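PDB 5EWY: putative ADP-Ribosyltransferase Scabin from Streptomyces scabiei 87.22, which probably transfers ADP-ribose from NAD+ to DNA, acting as a mono-ADP-ribosyltransferase toxin of a plant-pathogenic bacterium. Local coordinates for residues Q89-K94 with Y135-P140; G73-S78 with V161-G166; D47-A52 with P66-T71; V116-D121 with G165-E170. All blocks are in the same frame, centred on the assembly; numbering follows the deposited sequence.

Interactions 1, 2 and 4 make up one buried core: the centre of interaction 4 lies about 3 Å from that of interaction 2 and about 4 Å from that of interaction 1. Backbone bonds tie them together: Ile137 N lies 2.8 Å from Leu75 O, Val161 N 2.8 Å from Thr118 O, and Phe91 N 2.9 Å from Ile167 O. Interactions 2 and 4 share Gly165 and Gly166. All three also have residues against the inhibitor 5TQ, which is hydrogen-bonded by Arg77 and Ser78. Interaction 3 stands apart at the surface, its centre about 10 Å from that of interaction 2, and is joined to interaction 4 through Ala51 O and Arg168 N, 2.9 Å apart.

Interaction 1 of 4, residues Q89-K94 with Y135-P140; sequences QGFLPK and YYIDAP. With 5TQ (4-(8-fluoranyl-6-oxidanylidene-1,3,4,5-tetrahydrobenzo[c][1,6]naphthyridin-2-yl)butanoic acid), chain B.
Phe91 and Tyr135 form a T-shaped aromatic pair in the core of the ADP-ribosyltransferase fold, joining the loop after helix 83-89 to strand 133-137. The evidence is geometric: the ring planes stand at 89° and the centroids are 5.2 Å apart. Phe91 is the edge, with CZ leading, and Tyr135 offers one face. CZ sits 3.6 Å from Tyr135 CG, displaced to the CG end of the ring, with CD1 and CD2 also close. No hydrogen bond crosses between the segments; the phenol of Tyr135 is instead bonded to the carbonyl oxygen of Arg81.

Aliphatic packing completes the contact. Ile137, two residues along the strand and facing the same way, brings CD1 obliquely to Phe91 CE2 at 4.0 Å. With chi1 of Phe91 at -71°, its CG lies beside the backbone N and anti to the carbonyl carbon, which sends the ring inward to both partners. Gly90, at positive phi, ends the helix just before it. Val86 and Val172 also touch the Phe91 side chain.

Farther along the loop the chain reaches the ligand. Lys94 extends beyond CG toward the butanoate of 5TQ, its CE 3.2 Å from O21.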
# COMPACT_ATOMS: atom_id res chain seq x y z
N GLN A 89 -11.95 0.40 8.54
CA GLN A 89 -11.61 -0.98 8.20
C GLN A 89 -10.15 -1.20 7.89
O GLN A 89 -9.73 -2.36 7.81
CB GLN A 89 -12.31 -1.39 6.90
CG GLN A 89 -13.76 -1.43 6.90
CD GLN A 89 -14.30 -1.84 5.54
OE1 GLN A 89 -13.56 -2.05 4.57
NE2 GLN A 89 -15.58 -1.95 5.47
N GLY A 90 -9.39 -0.15 7.65
CA GLY A 90 -8.10 -0.31 6.99
C GLY A 90 -8.32 -0.62 5.52
O GLY A 90 -9.41 -0.42 4.98
N PHE A 91 -7.26 -1.10 4.87
CA PHE A 91 -7.34 -1.59 3.49
C PHE A 91 -7.41 -3.11 3.53
O PHE A 91 -6.42 -3.78 3.84
CB PHE A 91 -6.14 -1.14 2.67
CG PHE A 91 -6.14 0.32 2.36
CD1 PHE A 91 -7.04 0.84 1.44
CD2 PHE A 91 -5.22 1.16 2.96
CE1 PHE A 91 -7.04 2.18 1.15
CE2 PHE A 91 -5.23 2.51 2.67
CZ PHE A 91 -6.13 3.02 1.78
N LEU A 92 -8.57 -3.65 3.18
CA LEU A 92 -8.71 -5.10 3.13
C LEU A 92 -8.44 -5.59 1.72
O LEU A 92 -8.81 -4.92 0.75
CB LEU A 92 -10.13 -5.50 3.52
CG LEU A 92 -10.46 -5.35 5.01
CD1 LEU A 92 -11.97 -5.44 5.22
CD2 LEU A 92 -9.73 -6.41 5.85
N PRO A 93 -7.80 -6.74 1.57
CA PRO A 93 -7.60 -7.30 0.23
C PRO A 93 -8.88 -7.95 -0.28
O PRO A 93 -9.76 -8.37 0.48
CB PRO A 93 -6.51 -8.35 0.46
CG PRO A 93 -6.75 -8.81 1.84
CD PRO A 93 -7.26 -7.63 2.62
N LYS A 94 -8.94 -8.06 -1.61
CA LYS A 94 -10.15 -8.58 -2.25
C LYS A 94 -10.35 -10.07 -1.97
O LYS A 94 -11.48 -10.49 -1.69
CB LYS A 94 -10.11 -8.25 -3.75
CG LYS A 94 -10.45 -6.79 -4.01
CD LYS A 94 -10.49 -6.42 -5.48
CE LYS A 94 -10.97 -4.99 -5.63
NZ LYS A 94 -11.15 -4.55 -7.04
N TYR A 135 -4.13 8.30 -0.24
CA TYR A 135 -3.89 7.88 1.14
C TYR A 135 -2.40 7.80 1.45
O TYR A 135 -1.59 7.44 0.59
CB TYR A 135 -4.54 6.53 1.40
CG TYR A 135 -6.05 6.59 1.47
CD1 TYR A 135 -6.84 6.44 0.35
CD2 TYR A 135 -6.69 6.79 2.68
CE1 TYR A 135 -8.22 6.51 0.42
CE2 TYR A 135 -8.05 6.87 2.77
CZ TYR A 135 -8.83 6.71 1.64
OH TYR A 135 -10.18 6.80 1.80
N TYR A 136 -2.07 8.19 2.68
CA TYR A 136 -0.72 8.23 3.22
C TYR A 136 -0.62 7.12 4.26
O TYR A 136 -1.47 7.02 5.14
CB TYR A 136 -0.48 9.59 3.89
CG TYR A 136 -0.40 10.77 2.96
CD1 TYR A 136 -1.42 11.05 2.05
CD2 TYR A 136 0.69 11.59 2.94
CE1 TYR A 136 -1.35 12.12 1.21
CE2 TYR A 136 0.79 12.65 2.06
CZ TYR A 136 -0.24 12.90 1.17
OH TYR A 136 -0.13 13.97 0.35
N ILE A 137 0.39 6.26 4.11
CA ILE A 137 0.49 4.99 4.83
C ILE A 137 1.85 4.92 5.52
O ILE A 137 2.88 5.25 4.91
CB ILE A 137 0.31 3.82 3.86
CG1 ILE A 137 -1.12 3.84 3.35
CG2 ILE A 137 0.65 2.46 4.50
CD1 ILE A 137 -1.34 3.03 2.09
N ASP A 138 1.85 4.51 6.79
CA ASP A 138 3.10 4.33 7.53
C ASP A 138 3.01 2.94 8.14
O ASP A 138 2.48 2.75 9.24
CB ASP A 138 3.27 5.43 8.57
CG ASP A 138 4.48 5.22 9.48
OD1 ASP A 138 5.44 4.53 9.07
OD2 ASP A 138 4.48 5.77 10.59
N ALA A 139 3.46 1.94 7.38
CA ALA A 139 3.25 0.55 7.73
C ALA A 139 4.54 -0.22 7.55
O ALA A 139 5.29 0.05 6.60
CB ALA A 139 2.19 -0.10 6.82
N PRO A 140 4.81 -1.19 8.40
CA PRO A 140 6.01 -2.02 8.24
C PRO A 140 5.78 -3.06 7.17
O PRO A 140 4.66 -3.54 6.97
CB PRO A 140 6.15 -2.71 9.61
CG PRO A 140 4.76 -2.78 10.14
CD PRO A 140 4.06 -1.54 9.63
N12 5TQ B . -5.85 -0.46 -8.28
C13 5TQ B . -6.56 0.49 -7.67
C15 5TQ B . -6.54 -1.51 -9.10
C17 5TQ B . -7.91 -3.05 -7.61
C01 5TQ B . -0.33 1.69 -6.64
C02 5TQ B . 0.46 0.77 -7.30
C03 5TQ B . -0.11 -0.25 -8.06
C04 5TQ B . -1.50 -0.35 -8.14
C05 5TQ B . -2.32 0.59 -7.49
C06 5TQ B . -1.72 1.60 -6.72
C07 5TQ B . -2.56 2.59 -6.06
C08 5TQ B . -3.76 0.51 -7.55
C09 5TQ B . -4.50 1.51 -6.86
N10 5TQ B . -3.90 2.48 -6.13
C11 5TQ B . -4.49 -0.44 -8.27
C14 5TQ B . -5.95 1.44 -6.92
C16 5TQ B . -7.92 -1.93 -8.64
C18 5TQ B . -7.75 -2.50 -6.21
O19 5TQ B . -2.04 3.52 -5.38
F20 5TQ B . 1.79 0.87 -7.22
O21 5TQ B . -8.49 -2.95 -5.29
O22 5TQ B . -6.91 -1.62 -5.98

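Interaction 2 of 4, residues G73-S78 with V161-G166; sequences GTLYRS and VAFPGG. With 5TQ (4-(8-fluoranyl-6-oxidanylidene-1,3,4,5-tetrahydrobenzo[c][1,6]naphthyridin-2-yl)butanoic acid), chain B.
Leu75 and Phe163 meet where two antiparallel sheets face each other, strand 75-79 belonging to one and strand 160-164 to the other. The contact between the segments is wholly apolar. Leu75 CD1 does the touching: it lies near the plane of the Phe163 ring, at its edge, 3.6 Å from CE2 and slightly farther from CZ. The same methyl is 4.1 Å from Val161 CG1, so one branch fills the angle between two side chains spaced two residues apart on the opposing strand. A chi1 of -60° at Leu75 sets CG beside the backbone N and carries CD1 across to that strand.

The polar interactions are made with the inhibitor. Ser78 pairs with the lactam of 5TQ through its backbone alone: its N donates to O19 at 2.8 Å, and its carbonyl O accepts from N10 at 2.7 Å. This donor-acceptor pair of bonds, running in opposite directions, fixes the rotation of the amide in its pocket. Arg77, extended from CG to NE, gives a further bond from NH1 to the carboxylate O22, 2.8 Å long and nearly straight at 165°. Ring atom C14 lies over one face of its guanidinium, while the carboxylate carbon C18 comes in at the edge. Asp79 forms a salt bridge with NE, and Ser117 O accepts from NH2, so the group is held from several sides.

The doubly bonded lactam is consistent with mimicry of the nicotinamide carboxamide, and an arginine on this strand is typical of the NAD+ site of R-S-E class ADP-ribosyltransferases.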
# COMPACT_ATOMS: atom_id res chain seq x y z
N GLY A 73 9.60 4.48 5.15
CA GLY A 73 9.10 5.75 4.71
C GLY A 73 7.62 5.69 4.41
O GLY A 73 7.02 4.61 4.30
N THR A 74 7.02 6.87 4.30
CA THR A 74 5.62 6.97 3.94
C THR A 74 5.40 6.36 2.57
O THR A 74 6.20 6.57 1.65
CB THR A 74 5.21 8.43 3.91
OG1 THR A 74 5.51 9.05 5.16
CG2 THR A 74 3.70 8.58 3.64
N LEU A 75 4.34 5.56 2.46
CA LEU A 75 3.85 4.99 1.22
C LEU A 75 2.49 5.62 0.92
O LEU A 75 1.89 6.28 1.77
CB LEU A 75 3.74 3.47 1.31
CG LEU A 75 5.03 2.70 1.61
CD1 LEU A 75 4.74 1.23 1.82
CD2 LEU A 75 6.08 2.89 0.55
N TYR A 76 2.02 5.37 -0.29
CA TYR A 76 0.81 6.02 -0.77
C TYR A 76 -0.08 5.01 -1.47
O TYR A 76 0.38 4.01 -2.01
CB TYR A 76 1.12 7.21 -1.71
CG TYR A 76 2.17 8.09 -1.11
CD1 TYR A 76 3.52 7.81 -1.31
CD2 TYR A 76 1.84 9.14 -0.29
CE1 TYR A 76 4.50 8.57 -0.68
CE2 TYR A 76 2.82 9.91 0.33
CZ TYR A 76 4.12 9.61 0.08
OH TYR A 76 5.08 10.36 0.72
N ARG A 77 -1.38 5.28 -1.43
CA ARG A 77 -2.33 4.49 -2.19
C ARG A 77 -3.43 5.41 -2.71
O ARG A 77 -4.12 6.06 -1.91
CB ARG A 77 -2.94 3.38 -1.34
CG ARG A 77 -4.01 2.61 -2.11
CD ARG A 77 -4.53 1.40 -1.34
NE ARG A 77 -5.76 0.91 -1.98
CZ ARG A 77 -5.82 0.09 -3.02
NH1 ARG A 77 -7.00 -0.24 -3.52
NH2 ARG A 77 -4.73 -0.43 -3.56
N SER A 78 -3.60 5.44 -4.04
CA SER A 78 -4.74 6.08 -4.68
C SER A 78 -5.92 5.12 -4.56
O SER A 78 -5.78 3.94 -4.86
CB SER A 78 -4.38 6.32 -6.16
OG SER A 78 -5.47 6.88 -6.84
N VAL A 161 4.58 -1.39 -3.74
CA VAL A 161 4.77 -2.24 -2.58
C VAL A 161 3.42 -2.91 -2.33
O VAL A 161 2.40 -2.24 -2.14
CB VAL A 161 5.24 -1.44 -1.35
CG1 VAL A 161 5.35 -2.35 -0.11
CG2 VAL A 161 6.58 -0.73 -1.62
N ALA A 162 3.42 -4.24 -2.35
CA ALA A 162 2.20 -5.02 -2.22
C ALA A 162 2.08 -5.59 -0.82
O ALA A 162 2.95 -6.35 -0.37
CB ALA A 162 2.20 -6.16 -3.23
N PHE A 163 0.98 -5.27 -0.13
CA PHE A 163 0.79 -5.70 1.25
C PHE A 163 -0.06 -6.96 1.31
O PHE A 163 -1.28 -6.89 1.10
CB PHE A 163 0.18 -4.58 2.11
CG PHE A 163 1.20 -3.60 2.56
CD1 PHE A 163 1.90 -3.79 3.74
CD2 PHE A 163 1.54 -2.52 1.75
CE1 PHE A 163 2.89 -2.91 4.12
CE2 PHE A 163 2.54 -1.64 2.12
CZ PHE A 163 3.22 -1.83 3.30
N PRO A 164 0.53 -8.13 1.56
CA PRO A 164 -0.30 -9.35 1.67
C PRO A 164 -1.15 -9.30 2.93
O PRO A 164 -0.64 -9.06 4.03
CB PRO A 164 0.73 -10.48 1.73
CG PRO A 164 2.07 -9.85 1.42
CD PRO A 164 1.94 -8.41 1.83
N GLY A 165 -2.45 -9.49 2.76
CA GLY A 165 -3.38 -9.34 3.85
C GLY A 165 -3.81 -7.91 4.08
O GLY A 165 -4.58 -7.66 5.01
N GLY A 166 -3.35 -6.98 3.25
CA GLY A 166 -3.72 -5.59 3.40
C GLY A 166 -3.04 -4.92 4.58
O GLY A 166 -1.94 -5.29 4.98
N12 5TQ B . -5.85 -0.46 -8.28
C13 5TQ B . -6.56 0.49 -7.67
C15 5TQ B . -6.54 -1.51 -9.10
C17 5TQ B . -7.91 -3.05 -7.61
C01 5TQ B . -0.33 1.69 -6.64
C02 5TQ B . 0.46 0.77 -7.30
C03 5TQ B . -0.11 -0.25 -8.06
C04 5TQ B . -1.50 -0.35 -8.14
C05 5TQ B . -2.32 0.59 -7.49
C06 5TQ B . -1.72 1.60 -6.72
C07 5TQ B . -2.56 2.59 -6.06
C08 5TQ B . -3.76 0.51 -7.55
C09 5TQ B . -4.50 1.51 -6.86
N10 5TQ B . -3.90 2.48 -6.13
C11 5TQ B . -4.49 -0.44 -8.27
C14 5TQ B . -5.95 1.44 -6.92
C16 5TQ B . -7.92 -1.93 -8.64
C18 5TQ B . -7.75 -2.50 -6.21
O19 5TQ B . -2.04 3.52 -5.38
F20 5TQ B . 1.79 0.87 -7.22
O21 5TQ B . -8.49 -2.95 -5.29
O22 5TQ B . -6.91 -1.62 -5.98

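Interaction 3 of 4, residues D47-A52 with P66-T71; sequences DPVHAA and PVWRTT
Pro48 lies on one face of the Trp68 indole, and this CH-pi contact is the close-packed part of the interaction. Its CB stands 3.8 Å from the centroid of the six-membered ring and only 12° off the ring normal, which puts the C-H group squarely over the pi system. The opposite face meets Pro66 CB, 4.0 Å above the plane, so the indole is sandwiched between two prolines. Pro48 also brings its carbonyl oxygen to 3.7 Å from Trp68 CZ3, a van der Waals contact.

The rest is looser. Val49 CG1 comes obliquely to Trp68 CH2 at 4.1 Å, and no hydrogen bond links the segments. The three touching residues are all partly exposed, in keeping with a surface location.

Local turns hold the first loop in shape. Val49 N donates to Asp47 OD1, an Asx turn whose acceptor is met from above the carboxylate plane, 62° out of it. Two overlapping type I turns, from Asp47 to His50 and from Val49 to Ala52, fold residues 47-52 compactly and hold Pro48 and Val49 where they meet the indole.

Both loops precede strand 75-79, and the disulfide Cys42-Cys72 joins the chain just ahead of one to that just after the other. On the sheet side, Pro164 of strand 160-164 touches both Val49 and Trp68, while Val143 of strand 143-144 packs against Trp68 and Pro66.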
# COMPACT_ATOMS: atom_id res chain seq x y z
N ASP A 47 7.11 -10.75 12.32
CA ASP A 47 6.03 -11.20 11.44
C ASP A 47 6.06 -10.37 10.15
O ASP A 47 5.87 -9.15 10.21
CB ASP A 47 4.71 -11.03 12.16
CG ASP A 47 3.52 -11.43 11.34
OD1 ASP A 47 3.71 -11.93 10.21
OD2 ASP A 47 2.40 -11.26 11.86
N PRO A 48 6.29 -10.99 8.98
CA PRO A 48 6.39 -10.19 7.75
C PRO A 48 5.08 -9.57 7.32
O PRO A 48 5.10 -8.62 6.53
CB PRO A 48 6.91 -11.20 6.72
CG PRO A 48 6.37 -12.50 7.19
CD PRO A 48 6.33 -12.43 8.70
N VAL A 49 3.95 -10.06 7.84
CA VAL A 49 2.65 -9.46 7.57
C VAL A 49 2.04 -8.94 8.87
O VAL A 49 0.83 -8.96 9.06
CB VAL A 49 1.70 -10.42 6.83
CG1 VAL A 49 2.27 -10.74 5.46
CG2 VAL A 49 1.46 -11.69 7.63
N HIS A 50 2.90 -8.43 9.76
CA HIS A 50 2.43 -7.75 10.95
C HIS A 50 1.33 -6.75 10.64
O HIS A 50 0.41 -6.55 11.44
CB HIS A 50 3.60 -7.03 11.62
CG HIS A 50 3.20 -6.25 12.83
ND1 HIS A 50 2.74 -6.86 13.98
CD2 HIS A 50 3.16 -4.92 13.06
CE1 HIS A 50 2.45 -5.93 14.88
NE2 HIS A 50 2.70 -4.75 14.35
N ALA A 51 1.42 -6.08 9.49
CA ALA A 51 0.51 -5.00 9.17
C ALA A 51 -0.84 -5.49 8.67
O ALA A 51 -1.74 -4.67 8.53
CB ALA A 51 1.11 -4.12 8.09
N ALA A 52 -1.01 -6.78 8.44
CA ALA A 52 -2.16 -7.27 7.69
C ALA A 52 -3.47 -6.99 8.41
O ALA A 52 -3.62 -7.24 9.62
CB ALA A 52 -2.00 -8.77 7.47
N PRO A 66 9.21 -13.56 -2.23
CA PRO A 66 9.11 -12.11 -2.06
C PRO A 66 10.38 -11.52 -1.49
O PRO A 66 11.08 -12.13 -0.67
CB PRO A 66 7.94 -11.95 -1.07
CG PRO A 66 7.92 -13.20 -0.32
CD PRO A 66 8.34 -14.28 -1.27
N VAL A 67 10.71 -10.34 -2.00
CA VAL A 67 11.70 -9.48 -1.38
C VAL A 67 10.93 -8.44 -0.58
O VAL A 67 10.22 -7.59 -1.14
CB VAL A 67 12.61 -8.82 -2.42
CG1 VAL A 67 13.62 -7.93 -1.73
CG2 VAL A 67 13.31 -9.88 -3.25
N TRP A 68 11.02 -8.52 0.75
CA TRP A 68 10.25 -7.64 1.61
C TRP A 68 10.90 -6.28 1.72
O TRP A 68 12.13 -6.17 1.77
CB TRP A 68 10.15 -8.25 3.00
CG TRP A 68 9.48 -9.57 3.00
CD1 TRP A 68 10.08 -10.80 2.98
CD2 TRP A 68 8.07 -9.81 3.00
NE1 TRP A 68 9.13 -11.79 2.97
CE2 TRP A 68 7.89 -11.21 2.99
CE3 TRP A 68 6.95 -8.98 3.02
CZ2 TRP A 68 6.62 -11.80 2.99
CZ3 TRP A 68 5.69 -9.57 3.03
CH2 TRP A 68 5.54 -10.96 3.01
N ARG A 69 10.07 -5.26 1.77
CA ARG A 69 10.53 -3.91 2.03
C ARG A 69 11.04 -3.80 3.46
O ARG A 69 10.41 -4.29 4.40
CB ARG A 69 9.36 -2.95 1.81
CG ARG A 69 9.54 -1.57 2.43
CD ARG A 69 8.39 -0.68 1.99
NE ARG A 69 8.19 0.53 2.80
CZ ARG A 69 7.47 0.56 3.92
NH1 ARG A 69 7.29 1.69 4.58
NH2 ARG A 69 6.95 -0.55 4.40
N THR A 70 12.21 -3.20 3.63
CA THR A 70 12.82 -3.06 4.94
C THR A 70 12.94 -1.61 5.37
O THR A 70 13.42 -1.35 6.48
CB THR A 70 14.19 -3.76 5.01
OG1 THR A 70 15.07 -3.17 4.05
CG2 THR A 70 14.05 -5.24 4.72
N THR A 71 12.58 -0.67 4.52
CA THR A 71 12.52 0.73 4.90
C THR A 71 11.16 1.02 5.52
O THR A 71 10.25 0.19 5.54
CB THR A 71 12.79 1.61 3.68
OG1 THR A 71 11.82 1.30 2.66
CG2 THR A 71 14.18 1.36 3.14

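Interaction 4 of 4, residues V116-D121 with G165-E170; sequences VSTTYD and GGIRTE. With 5TQ (4-(8-fluoranyl-6-oxidanylidene-1,3,4,5-tetrahydrobenzo[c][1,6]naphthyridin-2-yl)butanoic acid), chain B.
Val116 and Thr118 of strand 115-119 pack against Gly166 and Ile167 in a buried, apolar contact between an outermost strand of the three-stranded sheet and the loop that leaves strand 160-164. No hydrogen bond crosses the two segments. Thr118 and Ile167 meet tip to tip, CG2 to CD1, at 3.7 Å. Thr118 takes a chi1 of 71°, which tucks OG1 between the backbone N and carbonyl carbon; there OG1 is hydrogen-bonded with Val161 O, while CG2 is turned to the isoleucine. Val116 lies over the turn, its CG2 3.5 Å from Gly166 CA, tighter than ordinary carbon packing. Gly166 has positive phi, 73°, and no side chain to intrude on this close approach.

The other side of the strand lines the inhibitor pocket. Ser117, whose CB points away from the loop, places that atom 3.4 Å from 5TQ C04, and its OG is hydrogen-bonded with Tyr106 OH and Glu160 OE2. Thr118 O lies 3.2 Å from the fluorine F20. Ser117-Thr118-Thr119 is consistent with the Ser-Thr-Ser/Thr motif of R-S-E class ADP-ribosyltransferases. Thr119 OG1 accepts from Asp121 N in an ST turn as the strand ends. Beyond the packed region, Arg168 NE makes a salt bridge to Glu170 OE2 at 2.9 Å, with the oxygen in the guanidinium plane.

Leu75 of strand 75-79 touches Thr118, and Ile137 of strand 133-137 touches both Thr118 and Ile167, so the contact lies between the two sheets, with the loop running on to strand 172-179.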
# COMPACT_ATOMS: atom_id res chain seq x y z
N VAL A 116 -2.89 -5.68 -1.10
CA VAL A 116 -3.27 -4.29 -1.28
C VAL A 116 -2.07 -3.56 -1.85
O VAL A 116 -1.00 -3.55 -1.23
CB VAL A 116 -3.76 -3.64 0.02
CG1 VAL A 116 -3.98 -2.15 -0.17
CG2 VAL A 116 -5.06 -4.30 0.48
N SER A 117 -2.25 -2.91 -3.00
CA SER A 117 -1.17 -2.21 -3.66
C SER A 117 -0.98 -0.83 -3.07
O SER A 117 -1.94 -0.10 -2.81
CB SER A 117 -1.48 -2.02 -5.14
OG SER A 117 -1.52 -3.28 -5.79
N THR A 118 0.28 -0.46 -2.89
CA THR A 118 0.70 0.87 -2.48
C THR A 118 1.90 1.23 -3.33
O THR A 118 2.43 0.40 -4.07
CB THR A 118 1.08 0.93 -0.99
OG1 THR A 118 2.32 0.24 -0.77
CG2 THR A 118 -0.04 0.32 -0.09
N THR A 119 2.38 2.46 -3.19
CA THR A 119 3.52 2.91 -3.96
C THR A 119 4.46 3.74 -3.11
O THR A 119 4.04 4.46 -2.21
CB THR A 119 3.06 3.72 -5.20
OG1 THR A 119 4.18 4.21 -5.92
CG2 THR A 119 2.16 4.86 -4.82
N TYR A 120 5.73 3.73 -3.51
CA TYR A 120 6.70 4.65 -2.96
C TYR A 120 6.52 6.07 -3.48
O TYR A 120 7.11 7.00 -2.92
CB TYR A 120 8.11 4.20 -3.37
CG TYR A 120 8.64 2.93 -2.74
CD1 TYR A 120 9.04 2.90 -1.42
CD2 TYR A 120 8.86 1.79 -3.52
CE1 TYR A 120 9.59 1.76 -0.86
CE2 TYR A 120 9.40 0.63 -2.95
CZ TYR A 120 9.78 0.65 -1.62
OH TYR A 120 10.33 -0.47 -1.04
N ASP A 121 5.73 6.26 -4.54
CA ASP A 121 5.64 7.53 -5.26
C ASP A 121 4.41 8.32 -4.81
O ASP A 121 3.26 7.97 -5.15
CB ASP A 121 5.56 7.21 -6.76
CG ASP A 121 5.51 8.44 -7.63
OD1 ASP A 121 5.56 9.57 -7.13
OD2 ASP A 121 5.41 8.23 -8.88
N GLY A 165 -2.45 -9.49 2.76
CA GLY A 165 -3.38 -9.34 3.85
C GLY A 165 -3.81 -7.91 4.08
O GLY A 165 -4.58 -7.66 5.01
N GLY A 166 -3.35 -6.98 3.25
CA GLY A 166 -3.72 -5.59 3.40
C GLY A 166 -3.04 -4.92 4.58
O GLY A 166 -1.94 -5.29 4.98
N ILE A 167 -3.71 -3.89 5.08
CA ILE A 167 -3.09 -2.90 5.97
C ILE A 167 -4.12 -2.47 7.00
O ILE A 167 -5.16 -1.89 6.64
CB ILE A 167 -2.62 -1.67 5.19
CG1 ILE A 167 -1.71 -2.05 4.01
CG2 ILE A 167 -1.89 -0.69 6.13
CD1 ILE A 167 -1.46 -0.90 3.08
N ARG A 168 -3.82 -2.69 8.28
CA ARG A 168 -4.70 -2.26 9.35
C ARG A 168 -4.78 -0.74 9.42
O ARG A 168 -3.84 -0.03 9.07
CB ARG A 168 -4.20 -2.79 10.70
CG ARG A 168 -4.36 -4.29 10.87
CD ARG A 168 -4.35 -4.70 12.33
NE ARG A 168 -3.04 -4.51 12.95
CZ ARG A 168 -1.99 -5.30 12.75
NH1 ARG A 168 -2.08 -6.34 11.92
NH2 ARG A 168 -0.84 -5.06 13.37
N THR A 169 -5.90 -0.25 9.96
CA THR A 169 -6.12 1.19 10.00
C THR A 169 -5.07 1.92 10.84
O THR A 169 -4.74 3.07 10.53
CB THR A 169 -7.53 1.51 10.52
OG1 THR A 169 -7.72 2.93 10.52
CG2 THR A 169 -7.74 0.96 11.94
N GLU A 170 -4.48 1.26 11.85
CA GLU A 170 -3.48 1.93 12.68
C GLU A 170 -2.27 2.37 11.86
O GLU A 170 -1.46 3.17 12.35
CB GLU A 170 -3.04 1.04 13.85
CG GLU A 170 -2.25 -0.19 13.46
CD GLU A 170 -2.00 -1.13 14.62
OE1 GLU A 170 -1.14 -0.82 15.47
OE2 GLU A 170 -2.69 -2.18 14.67
N12 5TQ B . -5.85 -0.46 -8.28
C13 5TQ B . -6.56 0.49 -7.67
C15 5TQ B . -6.54 -1.51 -9.10
C17 5TQ B . -7.91 -3.05 -7.61
C01 5TQ B . -0.33 1.69 -6.64
C02 5TQ B . 0.46 0.77 -7.30
C03 5TQ B . -0.11 -0.25 -8.06
C04 5TQ B . -1.50 -0.35 -8.14
C05 5TQ B . -2.32 0.59 -7.49
C06 5TQ B . -1.72 1.60 -6.72
C07 5TQ B . -2.56 2.59 -6.06
C08 5TQ B . -3.76 0.51 -7.55
C09 5TQ B . -4.50 1.51 -6.86
N10 5TQ B . -3.90 2.48 -6.13
C11 5TQ B . -4.49 -0.44 -8.27
C14 5TQ B . -5.95 1.44 -6.92
C16 5TQ B . -7.92 -1.93 -8.64
C18 5TQ B . -7.75 -2.50 -6.21
O19 5TQ B . -2.04 3.52 -5.38
F20 5TQ B . 1.79 0.87 -7.22
O21 5TQ B . -8.49 -2.95 -5.29
O22 5TQ B . -6.91 -1.62 -5.98